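Local coordinates for protein glycoside hydrolase family 31 (Trueperella pyogenes, PDB 5I0F) that breaks down cycloalternan, probably as a retaining family 31 glycoside hydrolase that works through a covalent glycosyl-enzyme intermediate, at residues A[290-295]-A[381-386]; A[297-302]-A[312-317]; A[318-323]-A[605-610]. One frame throughout, in Å; residues are numbered along the deposited sequence.

All three contacts belong to the enzyme's (beta/alpha)8 barrel, on one side of the chain's centre. Contact 1 joins the loop before strand 297-300 to strand 383-388. Contact 2 falls between these segments in sequence and sets helix 307-320 against strand 297-300; the centres are about 13 Å apart, and Ile382 packs on Met314. Contact 3 follows contact 2, its segments alternating with those of contact 1, and carries helix 307-320 to helix 606-613; its centre is about 8 Å from that of contact 2, with Gln313 hydrogen-bonding to Trp607 and His317 to the carbonyl of Ile322. Together they tie the barrel's first beta-alpha-beta unit to its third strand and to the helix after its last strand.

Contact 1: A[290-295]-A[381-386]; sequences MPEWIF and GIRVIL
The indole of Trp293 has Arg383 laid along one face and Pro291 against the other. Arg383 CG sits 3.6 Å from the centroid of the Trp293 six-membered ring, only 10° off its normal, a CH-pi contact. Farther along the side chain the guanidinium lies flat over the CD1 corner of the five-membered ring, its plane 11° from that of the indole, with NE nearest CD1 and NE1 and CZ 3.3 Å from Trp293 CD1. Both the aliphatic stem and the charged end of one side chain are spread over a single ring system, a cation-pi stack continued by CH-pi packing. The bend at chi2 lets Arg383 run along the indole instead of standing away from it.

On the opposite face, Pro291 CG rests 3.3 Å above the plane and Ile294 CG2 lies nearby, both toward the rim, so the indole is held between the two segments. Trp293 CG lies between its own backbone N and carbonyl carbon (chi1 54°), which turns the ring toward the strand. Glu292 OE2 lies 4.5 Å from Arg383 NH1 but well out of the guanidinium plane; no N-H points at it, and any attraction is one of charge alone. The other carboxylate oxygen, OE1, forms a salt bridge with Arg633 of helix 617-646.

Arg383 opens strand 383-388, just after Gly381 ends the preceding helix in a Schellman motif, while Trp293 lies in the 3-10 turn leading to strand 297-300. The stack thus joins the entrances of the first and third strands at the N-terminal end of a TIM barrel.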
loop_
_atom_site.group_PDB
_atom_site.type_symbol
_atom_site.label_atom_id
_atom_site.label_comp_id
_atom_site.label_asym_id
_atom_site.label_seq_id
_atom_site.Cartn_x
_atom_site.Cartn_y
_atom_site.Cartn_z
ATOM N N MET A 290 19.404 -9.552 -2.802
ATOM C CA MET A 290 19.086 -9.659 -1.368
ATOM C C MET A 290 19.863 -10.795 -0.728
ATOM O O MET A 290 20.251 -11.729 -1.404
ATOM C CB MET A 290 17.580 -9.867 -1.166
ATOM C CG MET A 290 16.742 -8.626 -1.399
ATOM S SD MET A 290 16.991 -7.413 -0.076
ATOM C CE MET A 290 16.506 -5.904 -0.861
ATOM N N PRO A 291 20.100 -10.708 0.598
ATOM C CA PRO A 291 20.800 -11.781 1.295
ATOM C C PRO A 291 19.890 -12.994 1.507
ATOM O O PRO A 291 18.664 -12.826 1.608
ATOM C CB PRO A 291 21.173 -11.139 2.617
ATOM C CG PRO A 291 20.116 -10.120 2.863
ATOM C CD PRO A 291 19.611 -9.667 1.526
ATOM N N GLU A 292 20.477 -14.179 1.591
ATOM C CA GLU A 292 19.686 -15.430 1.704
ATOM C C GLU A 292 18.798 -15.510 2.950
ATOM O O GLU A 292 17.764 -16.186 2.937
ATOM C CB GLU A 292 20.564 -16.687 1.613
ATOM C CG GLU A 292 21.680 -16.833 2.655
ATOM C CD GLU A 292 21.210 -17.258 4.048
ATOM O OE1 GLU A 292 20.308 -18.141 4.126
ATOM O OE2 GLU A 292 21.757 -16.739 5.077
ATOM N N TRP A 293 19.191 -14.824 4.023
ATOM C CA TRP A 293 18.416 -14.885 5.276
ATOM C C TRP A 293 17.003 -14.305 5.177
ATOM O O TRP A 293 16.180 -14.610 6.044
ATOM C CB TRP A 293 19.168 -14.273 6.477
ATOM C CG TRP A 293 19.697 -12.831 6.327
ATOM C CD1 TRP A 293 20.983 -12.470 6.016
ATOM C CD2 TRP A 293 18.979 -11.607 6.533
ATOM N NE1 TRP A 293 21.100 -11.099 6.010
ATOM C CE2 TRP A 293 19.886 -10.545 6.302
ATOM C CE3 TRP A 293 17.660 -11.298 6.891
ATOM C CZ2 TRP A 293 19.523 -9.207 6.433
ATOM C CZ3 TRP A 293 17.298 -9.946 7.020
ATOM C CH2 TRP A 293 18.229 -8.924 6.780
ATOM N N ILE A 294 16.693 -13.516 4.140
ATOM C CA ILE A 294 15.309 -13.065 3.957
ATOM C C ILE A 294 14.322 -14.213 3.695
ATOM O O ILE A 294 13.123 -14.038 3.886
ATOM C CB ILE A 294 15.126 -11.947 2.903
ATOM C CG1 ILE A 294 15.423 -12.423 1.486
ATOM C CG2 ILE A 294 15.961 -10.717 3.273
ATOM C CD1 ILE A 294 14.766 -11.608 0.405
ATOM N N PHE A 295 14.829 -15.393 3.315
ATOM C CA PHE A 295 13.984 -16.517 2.935
ATOM C C PHE A 295 13.626 -17.492 4.039
ATOM O O PHE A 295 12.877 -18.449 3.787
ATOM C CB PHE A 295 14.615 -17.258 1.759
ATOM C CG PHE A 295 14.659 -16.443 0.506
ATOM C CD1 PHE A 295 13.488 -15.999 -0.081
ATOM C CD2 PHE A 295 15.854 -16.150 -0.102
ATOM C CE1 PHE A 295 13.523 -15.247 -1.246
ATOM C CE2 PHE A 295 15.900 -15.397 -1.275
ATOM C CZ PHE A 295 14.735 -14.940 -1.834
ATOM N N GLY A 381 21.969 -16.754 14.428
ATOM C CA GLY A 381 21.552 -16.678 13.043
ATOM C C GLY A 381 20.225 -15.982 12.799
ATOM O O GLY A 381 19.586 -16.260 11.809
ATOM N N ILE A 382 19.826 -15.065 13.686
ATOM C CA ILE A 382 18.568 -14.328 13.575
ATOM C C ILE A 382 18.903 -12.853 13.354
ATOM O O ILE A 382 19.661 -12.261 14.135
ATOM C CB ILE A 382 17.713 -14.492 14.858
ATOM C CG1 ILE A 382 17.384 -15.974 15.097
ATOM C CG2 ILE A 382 16.415 -13.702 14.759
ATOM C CD1 ILE A 382 16.800 -16.275 16.464
ATOM N N ARG A 383 18.302 -12.258 12.321
ATOM C CA ARG A 383 18.458 -10.819 12.050
ATOM C C ARG A 383 17.319 -10.016 12.683
ATOM O O ARG A 383 16.255 -10.559 12.957
ATOM C CB ARG A 383 18.565 -10.562 10.552
ATOM C CG ARG A 383 19.969 -10.760 10.001
ATOM C CD ARG A 383 20.356 -12.219 9.854
ATOM N NE ARG A 383 21.690 -12.335 9.238
ATOM C CZ ARG A 383 22.260 -13.482 8.874
ATOM N NH1 ARG A 383 21.635 -14.642 9.033
ATOM N NH2 ARG A 383 23.473 -13.469 8.329
ATOM N N VAL A 384 17.567 -8.724 12.928
ATOM C CA VAL A 384 16.638 -7.891 13.704
ATOM C C VAL A 384 16.185 -6.693 12.871
ATOM O O VAL A 384 17.011 -5.943 12.347
ATOM C CB VAL A 384 17.289 -7.418 15.035
ATOM C CG1 VAL A 384 16.340 -6.520 15.833
ATOM C CG2 VAL A 384 17.721 -8.613 15.878
ATOM N N ILE A 385 14.867 -6.535 12.727
ATOM C CA ILE A 385 14.263 -5.436 11.955
ATOM C C ILE A 385 13.436 -4.543 12.899
ATOM O O ILE A 385 12.647 -5.064 13.669
ATOM C CB ILE A 385 13.317 -6.008 10.867
ATOM C CG1 ILE A 385 14.045 -7.005 9.950
ATOM C CG2 ILE A 385 12.629 -4.907 10.071
ATOM C CD1 ILE A 385 15.047 -6.430 9.013
ATOM N N LEU A 386 13.594 -3.215 12.822
ATOM C CA LEU A 386 12.819 -2.287 13.639
ATOM C C LEU A 386 11.818 -1.494 12.814
ATOM O O LEU A 386 12.126 -1.038 11.697
ATOM C CB LEU A 386 13.733 -1.292 14.356
ATOM C CG LEU A 386 14.816 -1.871 15.268
ATOM C CD1 LEU A 386 15.548 -0.749 15.998
ATOM C CD2 LEU A 386 14.238 -2.865 16.267
#

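Contact 2: A[297-302]-A[312-317]; sequences LWASGN and EQMDRH. With GLC (alpha-D-glucopyranose), chain C.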
loop_
_atom_site.group_PDB
_atom_site.type_symbol
_atom_site.label_atom_id
_atom_site.label_comp_id
_atom_site.label_asym_id
_atom_site.label_seq_id
_atom_site.Cartn_x
_atom_site.Cartn_y
_atom_site.Cartn_z
ATOM N N LEU A 297 11.870 -18.143 8.042
ATOM C CA LEU A 297 10.642 -17.635 8.669
ATOM C C LEU A 297 10.899 -16.301 9.387
ATOM O O LEU A 297 11.892 -16.151 10.137
ATOM C CB LEU A 297 10.077 -18.669 9.643
ATOM C CG LEU A 297 8.806 -18.292 10.406
ATOM C CD1 LEU A 297 7.678 -17.994 9.446
ATOM C CD2 LEU A 297 8.425 -19.429 11.338
ATOM N N TRP A 298 10.013 -15.343 9.143
ATOM C CA TRP A 298 10.012 -14.067 9.848
ATOM C C TRP A 298 9.013 -14.148 11.012
ATOM O O TRP A 298 7.838 -14.473 10.789
ATOM C CB TRP A 298 9.572 -12.925 8.941
ATOM C CG TRP A 298 10.532 -12.534 7.862
ATOM C CD1 TRP A 298 11.233 -13.361 7.029
ATOM C CD2 TRP A 298 10.881 -11.204 7.499
ATOM N NE1 TRP A 298 12.006 -12.624 6.165
ATOM C CE2 TRP A 298 11.808 -11.290 6.434
ATOM C CE3 TRP A 298 10.494 -9.947 7.966
ATOM C CZ2 TRP A 298 12.373 -10.159 5.837
ATOM C CZ3 TRP A 298 11.046 -8.804 7.365
ATOM C CH2 TRP A 298 11.968 -8.920 6.306
ATOM N N ALA A 299 9.477 -13.836 12.218
ATOM C CA ALA A 299 8.620 -13.781 13.421
ATOM C C ALA A 299 8.308 -12.327 13.775
ATOM O O ALA A 299 9.204 -11.495 13.787
ATOM C CB ALA A 299 9.351 -14.421 14.557
ATOM N N SER A 300 7.053 -12.027 14.093
ATOM C CA SER A 300 6.639 -10.659 14.437
ATOM C C SER A 300 5.411 -10.703 15.360
ATOM O O SER A 300 4.614 -11.651 15.325
ATOM C CB SER A 300 6.328 -9.889 13.162
ATOM O OG SER A 300 5.903 -8.552 13.415
ATOM N N GLY A 301 5.283 -9.674 16.175
ATOM C CA GLY A 301 4.123 -9.512 17.044
ATOM C C GLY A 301 4.169 -8.147 17.681
ATOM O O GLY A 301 5.136 -7.821 18.384
ATOM N N ASN A 302 3.153 -7.325 17.451
ATOM C CA ASN A 302 3.208 -5.962 17.975
ATOM C C ASN A 302 3.331 -5.894 19.516
ATOM O O ASN A 302 3.897 -4.932 20.040
ATOM C CB ASN A 302 2.026 -5.118 17.492
ATOM C CG ASN A 302 2.163 -3.659 17.911
ATOM O OD1 ASN A 302 1.640 -3.243 18.970
ATOM N ND2 ASN A 302 2.904 -2.893 17.140
ATOM N N GLU A 312 11.840 -14.402 24.914
ATOM C CA GLU A 312 10.974 -15.545 25.251
ATOM C C GLU A 312 10.496 -16.282 23.979
ATOM O O GLU A 312 10.501 -17.527 23.917
ATOM C CB GLU A 312 9.765 -15.097 26.104
ATOM C CG GLU A 312 8.669 -16.161 26.281
ATOM C CD GLU A 312 7.443 -15.692 27.065
ATOM O OE1 GLU A 312 7.190 -14.467 27.164
ATOM O OE2 GLU A 312 6.697 -16.575 27.577
ATOM N N GLN A 313 10.078 -15.513 22.980
ATOM C CA GLN A 313 9.617 -16.083 21.735
ATOM C C GLN A 313 10.738 -16.691 20.893
ATOM O O GLN A 313 10.547 -17.765 20.324
ATOM C CB GLN A 313 8.824 -15.051 20.942
ATOM C CG GLN A 313 7.555 -14.588 21.682
ATOM C CD GLN A 313 6.633 -15.710 22.094
ATOM O OE1 GLN A 313 6.510 -16.750 21.422
ATOM N NE2 GLN A 313 5.993 -15.525 23.235
ATOM N N MET A 314 11.912 -16.048 20.885
ATOM C CA MET A 314 13.072 -16.611 20.184
ATOM C C MET A 314 13.521 -17.916 20.862
ATOM O O MET A 314 13.815 -18.898 20.182
ATOM C CB MET A 314 14.219 -15.608 20.099
ATOM C CG MET A 314 13.879 -14.306 19.369
ATOM S SD MET A 314 13.359 -14.557 17.667
ATOM C CE MET A 314 11.586 -14.622 17.853
ATOM N N ASP A 315 13.528 -17.949 22.195
ATOM C CA ASP A 315 13.867 -19.193 22.914
ATOM C C ASP A 315 12.810 -20.280 22.618
ATOM O O ASP A 315 13.153 -21.445 22.455
ATOM C CB ASP A 315 13.992 -18.982 24.430
ATOM C CG ASP A 315 15.167 -18.091 24.825
ATOM O OD1 ASP A 315 16.087 -17.811 23.987
ATOM O OD2 ASP A 315 15.178 -17.655 26.002
ATOM N N ARG A 316 11.543 -19.895 22.514
ATOM C CA ARG A 316 10.494 -20.880 22.212
ATOM C C ARG A 316 10.658 -21.470 20.804
ATOM O O ARG A 316 10.572 -22.679 20.636
ATOM C CB ARG A 316 9.104 -20.310 22.443
ATOM C CG ARG A 316 7.975 -21.330 22.358
ATOM C CD ARG A 316 7.960 -22.298 23.525
ATOM N NE ARG A 316 6.844 -23.241 23.442
ATOM C CZ ARG A 316 5.611 -23.034 23.914
ATOM N NH1 ARG A 316 4.692 -23.980 23.761
ATOM N NH2 ARG A 316 5.278 -21.907 24.548
ATOM N N HIS A 317 10.925 -20.617 19.815
ATOM C CA HIS A 317 11.256 -21.103 18.470
ATOM C C HIS A 317 12.374 -22.167 18.525
ATOM O O HIS A 317 12.261 -23.244 17.946
ATOM C CB HIS A 317 11.650 -19.955 17.550
ATOM C CG HIS A 317 10.487 -19.334 16.852
ATOM N ND1 HIS A 317 9.863 -19.940 15.790
ATOM C CD2 HIS A 317 9.799 -18.189 17.093
ATOM C CE1 HIS A 317 8.839 -19.199 15.404
ATOM N NE2 HIS A 317 8.792 -18.118 16.164
HETATM C C1 GLC C . 1.119 0.008 15.979
HETATM C C2 GLC C . 0.262 1.160 16.529
HETATM C C3 GLC C . 1.055 2.459 16.604
HETATM C C4 GLC C . 2.378 2.229 17.327
HETATM C C5 GLC C . 3.158 1.114 16.633
HETATM C C6 GLC C . 4.500 0.828 17.299
HETATM O O2 GLC C . -0.894 1.365 15.707
HETATM O O3 GLC C . 0.281 3.467 17.270
HETATM O O4 GLC C . 3.141 3.446 17.324
HETATM O O5 GLC C . 2.372 -0.081 16.662
HETATM O O6 GLC C . 4.302 0.337 18.619
#
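The first beta-alpha-beta unit of the catalytic barrel is packed together here, and segment 297-302 runs on into the glycan pocket. Ala299 on strand 297-300 meets helix 307-320 through its CB, which touches two helix side chains: Met314 CE at 4.0 Å and His317 NE2 at 4.1 Å. Met314 reaches the strand because its chain folds at chi2 (-60°) and again at chi3, carrying the terminal methyl to the alanine. One turn further along the helix lies His317, whose side chain crosses that of Leu297 at about a right angle, Leu297 CD2 coming within 4.1 Å of His317 CE1. Both ring nitrogens are engaged elsewhere, ND1 with the carbonyl of Ile322 and NE2 with the hydroxyl of Tyr590, which fixes the rotation of this buried ring.

The axes of 297-300 and 312-317 run roughly antiparallel (146°) and approach to 10.4 Å, as in the crossover of a (beta/alpha)8 barrel, where the helix lies outside and returns the chain to strand 326-329. Beyond the strand's C-terminal end, on the side where TIM barrels carry their active sites, Asn302 extends to the bound glucose. Its ND2 donates a bent hydrogen bond (134°) to the ring oxygen O5 at 2.9 Å. The same amide nitrogen also bonds to Glu330 OE1, and Glu335 is a further hydrogen-bonding partner of this sugar.

Contact 3: A[318-323]-A[605-610]; sequences RNEGIP and TPWNVA
An apolar junction on the outside of the TIM barrel brings the end of helix 307-320, with the turn that follows, against the first turn of helix 606-613. Ile322 and Glu320 supply one side, Trp607 and Pro606 the other, and no hydrogen bond crosses between the two segments. The Ile322 and Trp607 side chains pass alongside one another, pointing opposite ways, and CD1 of the isoleucine arrives at the edge of the indole, near its plane, 4.0 Å from CZ3. The same methyl stands 4.4 Å from Pro606 CG and so bridges the tryptophan and the proline.

Glu320 crosses Trp607 obliquely and touches it with its aliphatic part, CG lying 4.0 Å from CE3. A bend at chi2 (-70°) carries the carboxylate on to two arginines: OE1 pairs with Arg623 of helix 617-646, and OE2 with Arg316 in its own helix. Since Arg316 also makes a cation-pi contact with Trp607, the glutamate probably helps to hold that cation at the indole. Trp607 is anchored further by NE1, which bonds to Gln313 OE1.

Each segment has a helix end of its own. Gly321, with positive phi, closes helix 307-320 in a Schellman motif, and the chain then turns so that Ile322 faces Trp607. On the other side Thr605 is the N-cap of helix 606-613. Its CB lies 3.4 Å above the Trp607 ring plane toward the rim, and its OG1 accepts the capping bond from Asn608 N at 3.1 Å, with an N-H...O angle of 152°.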
loop_
_atom_site.group_PDB
_atom_site.type_symbol
_atom_site.label_atom_id
_atom_site.label_comp_id
_atom_site.label_asym_id
_atom_site.label_seq_id
_atom_site.Cartn_x
_atom_site.Cartn_y
_atom_site.Cartn_z
ATOM N N ARG A 318 13.442 -21.855 19.233
ATOM C CA ARG A 318 14.571 -22.769 19.331
ATOM C C ARG A 318 14.160 -24.067 20.040
ATOM O O ARG A 318 14.465 -25.167 19.565
ATOM C CB ARG A 318 15.710 -22.071 20.083
ATOM C CG ARG A 318 16.904 -22.959 20.423
ATOM C CD ARG A 318 17.625 -22.431 21.660
ATOM N NE ARG A 318 18.847 -21.723 21.320
ATOM C CZ ARG A 318 19.467 -20.816 22.093
ATOM N NH1 ARG A 318 18.979 -20.414 23.279
ATOM N NH2 ARG A 318 20.597 -20.290 21.652
ATOM N N ASN A 319 13.468 -23.942 21.168
ATOM C CA ASN A 319 13.061 -25.143 21.922
ATOM C C ASN A 319 12.051 -25.993 21.181
ATOM O O ASN A 319 12.048 -27.207 21.338
ATOM C CB ASN A 319 12.526 -24.768 23.291
ATOM C CG ASN A 319 13.612 -24.257 24.200
ATOM O OD1 ASN A 319 14.767 -24.686 24.113
ATOM N ND2 ASN A 319 13.262 -23.341 25.070
ATOM N N GLU A 320 11.205 -25.359 20.371
ATOM C CA GLU A 320 10.246 -26.100 19.561
ATOM C C GLU A 320 10.830 -26.648 18.239
ATOM O O GLU A 320 10.148 -27.367 17.536
ATOM C CB GLU A 320 8.989 -25.253 19.297
ATOM C CG GLU A 320 8.180 -24.889 20.546
ATOM C CD GLU A 320 7.441 -26.058 21.193
ATOM O OE1 GLU A 320 7.425 -27.180 20.647
ATOM O OE2 GLU A 320 6.839 -25.836 22.263
ATOM N N GLY A 321 12.066 -26.307 17.891
ATOM C CA GLY A 321 12.623 -26.688 16.580
ATOM C C GLY A 321 11.921 -26.079 15.374
ATOM O O GLY A 321 11.776 -26.740 14.348
ATOM N N ILE A 322 11.480 -24.821 15.508
ATOM C CA ILE A 322 10.837 -24.065 14.433
ATOM C C ILE A 322 11.750 -22.861 14.213
ATOM O O ILE A 322 11.600 -21.855 14.886
ATOM C CB ILE A 322 9.374 -23.665 14.807
ATOM C CG1 ILE A 322 8.545 -24.938 15.004
ATOM C CG2 ILE A 322 8.728 -22.809 13.723
ATOM C CD1 ILE A 322 7.260 -24.753 15.785
ATOM N N PRO A 323 12.762 -23.009 13.341
ATOM C CA PRO A 323 13.749 -21.944 13.223
ATOM C C PRO A 323 13.176 -20.676 12.600
ATOM O O PRO A 323 12.259 -20.733 11.749
ATOM C CB PRO A 323 14.845 -22.549 12.326
ATOM C CG PRO A 323 14.173 -23.683 11.613
ATOM C CD PRO A 323 13.127 -24.206 12.547
ATOM N N THR A 605 1.874 -16.873 16.776
ATOM C CA THR A 605 2.845 -17.946 16.949
ATOM C C THR A 605 2.139 -19.302 16.875
ATOM O O THR A 605 0.979 -19.407 17.229
ATOM C CB THR A 605 3.534 -17.861 18.305
ATOM O OG1 THR A 605 2.534 -17.873 19.345
ATOM C CG2 THR A 605 4.390 -16.588 18.400
ATOM N N PRO A 606 2.849 -20.354 16.451
ATOM C CA PRO A 606 2.203 -21.656 16.362
ATOM C C PRO A 606 1.649 -22.150 17.689
ATOM O O PRO A 606 0.540 -22.713 17.737
ATOM C CB PRO A 606 3.331 -22.556 15.845
ATOM C CG PRO A 606 4.188 -21.647 15.026
ATOM C CD PRO A 606 4.161 -20.339 15.768
ATOM N N TRP A 607 2.389 -21.872 18.760
ATOM C CA TRP A 607 2.004 -22.258 20.136
ATOM C C TRP A 607 0.808 -21.480 20.682
ATOM O O TRP A 607 -0.070 -22.087 21.309
ATOM C CB TRP A 607 3.204 -22.211 21.129
ATOM C CG TRP A 607 4.175 -21.089 20.921
ATOM C CD1 TRP A 607 4.178 -19.879 21.544
ATOM C CD2 TRP A 607 5.251 -21.061 19.985
ATOM N NE1 TRP A 607 5.191 -19.105 21.057
ATOM C CE2 TRP A 607 5.875 -19.815 20.106
ATOM C CE3 TRP A 607 5.767 -21.991 19.078
ATOM C CZ2 TRP A 607 6.976 -19.458 19.336
ATOM C CZ3 TRP A 607 6.846 -21.650 18.323
ATOM C CH2 TRP A 607 7.454 -20.396 18.463
ATOM N N ASN A 608 0.754 -20.159 20.480
ATOM C CA ASN A 608 -0.427 -19.412 20.939
ATOM C C ASN A 608 -1.693 -19.813 20.175
ATOM O O ASN A 608 -2.759 -20.038 20.783
ATOM C CB ASN A 608 -0.244 -17.900 20.857
ATOM C CG ASN A 608 -1.378 -17.159 21.543
ATOM O OD1 ASN A 608 -1.688 -17.432 22.712
ATOM N ND2 ASN A 608 -2.038 -16.260 20.816
ATOM N N VAL A 609 -1.566 -19.977 18.861
ATOM C CA VAL A 609 -2.715 -20.391 18.055
ATOM C C VAL A 609 -3.177 -21.787 18.494
ATOM O O VAL A 609 -4.386 -22.013 18.661
ATOM C CB VAL A 609 -2.462 -20.280 16.534
ATOM C CG1 VAL A 609 -3.686 -20.690 15.749
ATOM C CG2 VAL A 609 -2.079 -18.828 16.145
ATOM N N ALA A 610 -2.226 -22.699 18.701
ATOM C CA ALA A 610 -2.542 -24.051 19.183
ATOM C C ALA A 610 -3.271 -23.983 20.521
ATOM O O ALA A 610 -4.288 -24.676 20.710
ATOM C CB ALA A 610 -1.289 -24.900 19.316
#